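Local coordinates for protein putative NAD dependent dehydrogenase (Micromonospora echinospora, PDB 6NOR) that binds NAD and probably acts as an NAD-dependent oxidoreductase in the biosynthesis of the antibiotic gentamicin, at residues V49-V54 with F69-T74. Residues are numbered along the deposited sequence; the frame is centred on the assembly and turned at random.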
loop_
_atom_site.group_PDB
_atom_site.type_symbol
_atom_site.label_atom_id
_atom_site.label_comp_id
_atom_site.label_asym_id
_atom_site.label_seq_id
_atom_site.Cartn_x
_atom_site.Cartn_y
_atom_site.Cartn_z
ATOM N N VAL A 49 -22.787 -14.272 -30.583
ATOM C CA VAL A 49 -22.578 -15.676 -30.253
ATOM C C VAL A 49 -23.847 -16.453 -29.949
ATOM O O VAL A 49 -24.693 -16.030 -29.170
ATOM C CB VAL A 49 -21.611 -15.807 -29.051
ATOM C CG1 VAL A 49 -21.742 -17.168 -28.372
ATOM C CG2 VAL A 49 -20.200 -15.595 -29.521
ATOM N N ASP A 50 -23.960 -17.607 -30.585
ATOM C CA ASP A 50 -25.030 -18.548 -30.306
ATOM C C ASP A 50 -24.464 -19.818 -29.662
ATOM O O ASP A 50 -23.865 -20.640 -30.341
ATOM C CB ASP A 50 -25.779 -18.876 -31.600
ATOM C CG ASP A 50 -26.941 -19.819 -31.386
ATOM O OD1 ASP A 50 -27.417 -19.927 -30.236
ATOM O OD2 ASP A 50 -27.377 -20.456 -32.370
ATOM N N LEU A 51 -24.628 -19.955 -28.347
ATOM C CA LEU A 51 -24.177 -21.150 -27.625
ATOM C C LEU A 51 -25.136 -22.286 -27.879
ATOM O O LEU A 51 -26.224 -22.324 -27.323
ATOM C CB LEU A 51 -24.056 -20.896 -26.112
ATOM C CG LEU A 51 -23.633 -22.142 -25.310
ATOM C CD1 LEU A 51 -22.278 -22.671 -25.751
ATOM C CD2 LEU A 51 -23.644 -21.921 -23.809
ATOM N N ARG A 52 -24.728 -23.222 -28.720
ATOM C CA ARG A 52 -25.620 -24.301 -29.137
ATOM C C ARG A 52 -25.462 -25.572 -28.311
ATOM O O ARG A 52 -26.446 -26.241 -27.993
ATOM C CB ARG A 52 -25.397 -24.595 -30.612
ATOM C CG ARG A 52 -25.620 -23.365 -31.462
ATOM C CD ARG A 52 -25.537 -23.686 -32.939
ATOM N NE ARG A 52 -26.487 -24.717 -33.348
ATOM C CZ ARG A 52 -27.742 -24.476 -33.714
ATOM N NH1 ARG A 52 -28.201 -23.234 -33.720
ATOM N NH2 ARG A 52 -28.538 -25.480 -34.068
ATOM N N TRP A 53 -24.227 -25.887 -27.936
ATOM C CA TRP A 53 -23.958 -27.139 -27.246
ATOM C C TRP A 53 -23.019 -26.966 -26.061
ATOM O O TRP A 53 -22.067 -26.199 -26.125
ATOM C CB TRP A 53 -23.355 -28.155 -28.215
ATOM C CG TRP A 53 -24.256 -28.621 -29.318
ATOM C CD1 TRP A 53 -24.377 -28.069 -30.548
ATOM C CD2 TRP A 53 -25.141 -29.751 -29.294
ATOM N NE1 TRP A 53 -25.284 -28.774 -31.297
ATOM C CE2 TRP A 53 -25.772 -29.811 -30.546
ATOM C CE3 TRP A 53 -25.468 -30.708 -28.328
ATOM C CZ2 TRP A 53 -26.706 -30.799 -30.875
ATOM C CZ3 TRP A 53 -26.395 -31.700 -28.654
ATOM C CH2 TRP A 53 -27.000 -31.734 -29.918
ATOM N N VAL A 54 -23.334 -27.678 -24.987
ATOM C CA VAL A 54 -22.414 -28.020 -23.928
ATOM C C VAL A 54 -22.126 -29.514 -24.053
ATOM O O VAL A 54 -23.048 -30.325 -24.056
ATOM C CB VAL A 54 -22.990 -27.711 -22.534
ATOM C CG1 VAL A 54 -22.026 -28.130 -21.454
ATOM C CG2 VAL A 54 -23.278 -26.248 -22.398
ATOM N N PHE A 69 -27.968 -21.531 -19.988
ATOM C CA PHE A 69 -27.820 -20.688 -21.168
ATOM C C PHE A 69 -28.687 -21.121 -22.342
ATOM O O PHE A 69 -28.553 -20.598 -23.441
ATOM C CB PHE A 69 -26.358 -20.644 -21.591
ATOM C CG PHE A 69 -25.463 -20.069 -20.536
ATOM C CD1 PHE A 69 -25.373 -18.701 -20.360
ATOM C CD2 PHE A 69 -24.748 -20.893 -19.698
ATOM C CE1 PHE A 69 -24.568 -18.169 -19.374
ATOM C CE2 PHE A 69 -23.949 -20.364 -18.714
ATOM C CZ PHE A 69 -23.860 -19.002 -18.558
ATOM N N GLY A 70 -29.587 -22.064 -22.095
ATOM C CA GLY A 70 -30.502 -22.515 -23.121
ATOM C C GLY A 70 -29.823 -23.255 -24.254
ATOM O O GLY A 70 -30.287 -23.213 -25.388
ATOM N N ALA A 71 -28.727 -23.938 -23.950
ATOM C CA ALA A 71 -28.039 -24.745 -24.944
ATOM C C ALA A 71 -28.572 -26.160 -24.933
ATOM O O ALA A 71 -29.334 -26.523 -24.052
ATOM C CB ALA A 71 -26.540 -24.739 -24.682
ATOM N N ARG A 72 -28.176 -26.960 -25.916
ATOM C CA ARG A 72 -28.379 -28.414 -25.839
ATOM C C ARG A 72 -27.214 -29.090 -25.117
ATOM O O ARG A 72 -26.100 -28.579 -25.100
ATOM C CB ARG A 72 -28.553 -29.007 -27.235
ATOM C CG ARG A 72 -29.842 -28.509 -27.895
ATOM C CD ARG A 72 -30.005 -29.004 -29.305
ATOM N NE ARG A 72 -30.288 -30.431 -29.342
ATOM C CZ ARG A 72 -30.381 -31.122 -30.470
ATOM N NH1 ARG A 72 -30.641 -32.419 -30.443
ATOM N NH2 ARG A 72 -30.223 -30.498 -31.625
ATOM N N VAL A 73 -27.470 -30.242 -24.522
ATOM C CA VAL A 73 -26.427 -30.941 -23.802
ATOM C C VAL A 73 -26.180 -32.305 -24.425
ATOM O O VAL A 73 -27.111 -32.959 -24.874
ATOM C CB VAL A 73 -26.784 -31.084 -22.316
ATOM C CG1 VAL A 73 -28.195 -31.598 -22.154
ATOM C CG2 VAL A 73 -25.791 -31.976 -21.600
ATOM N N THR A 74 -24.914 -32.712 -24.479
ATOM C CA THR A 74 -24.555 -34.035 -24.970
ATOM C C THR A 74 -23.304 -34.559 -24.266
ATOM O O THR A 74 -22.574 -33.804 -23.640
ATOM C CB THR A 74 -24.304 -34.038 -26.482
ATOM O OG1 THR A 74 -23.903 -35.351 -26.891
ATOM C CG2 THR A 74 -23.196 -33.074 -26.837
HETATM O O HOH W 1 -28.890 -27.711 -32.350
#
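Strands 49-55 and 72-74 of the NAD-binding Rossmann fold, joined through helix 59-69 as a beta-alpha-beta crossover, pair in parallel here, and 72-74 is the outermost strand of the sheet within this chain. Their backbones mesh by three hydrogen bonds: R72 N donates to R52 O, V54 N to R72 O (2.9 Å) and T74 N to V54 O, so that R72 grips the neighbouring strand through both its amide and its carbonyl. W53 and R72 emerge from the same face of the sheet and run side by side. W53 CG stands anti to the carbonyl carbon (chi1 -66°), which brings the indole under R72 CB, 3.8 Å from the centroid of the six-membered ring in a CH-pi contact. T74 CG2 adds a methyl at W53 CE3 (3.6 Å). Tryptophan suits this place because its flat ring backs R72 while NE1 hydrogen-bonds D83 OD2, which also forms a salt bridge with R52 NE. With an alanine here, R72 would probably be freer to turn and D83 would lack one donor. V54, buried and apolar, packs on L65 and A66 of helix 59-69. L51 CD2 meets F69 CB at 3.7 Å, and the small A71 fits closely, its CB 3.6 Å from R52 O. A bend at chi3 turns one guanidinium face of R72, its plane 35° from the indole's, to W53 CH2, which sits over its centre, 3.5 Å from R72 CZ.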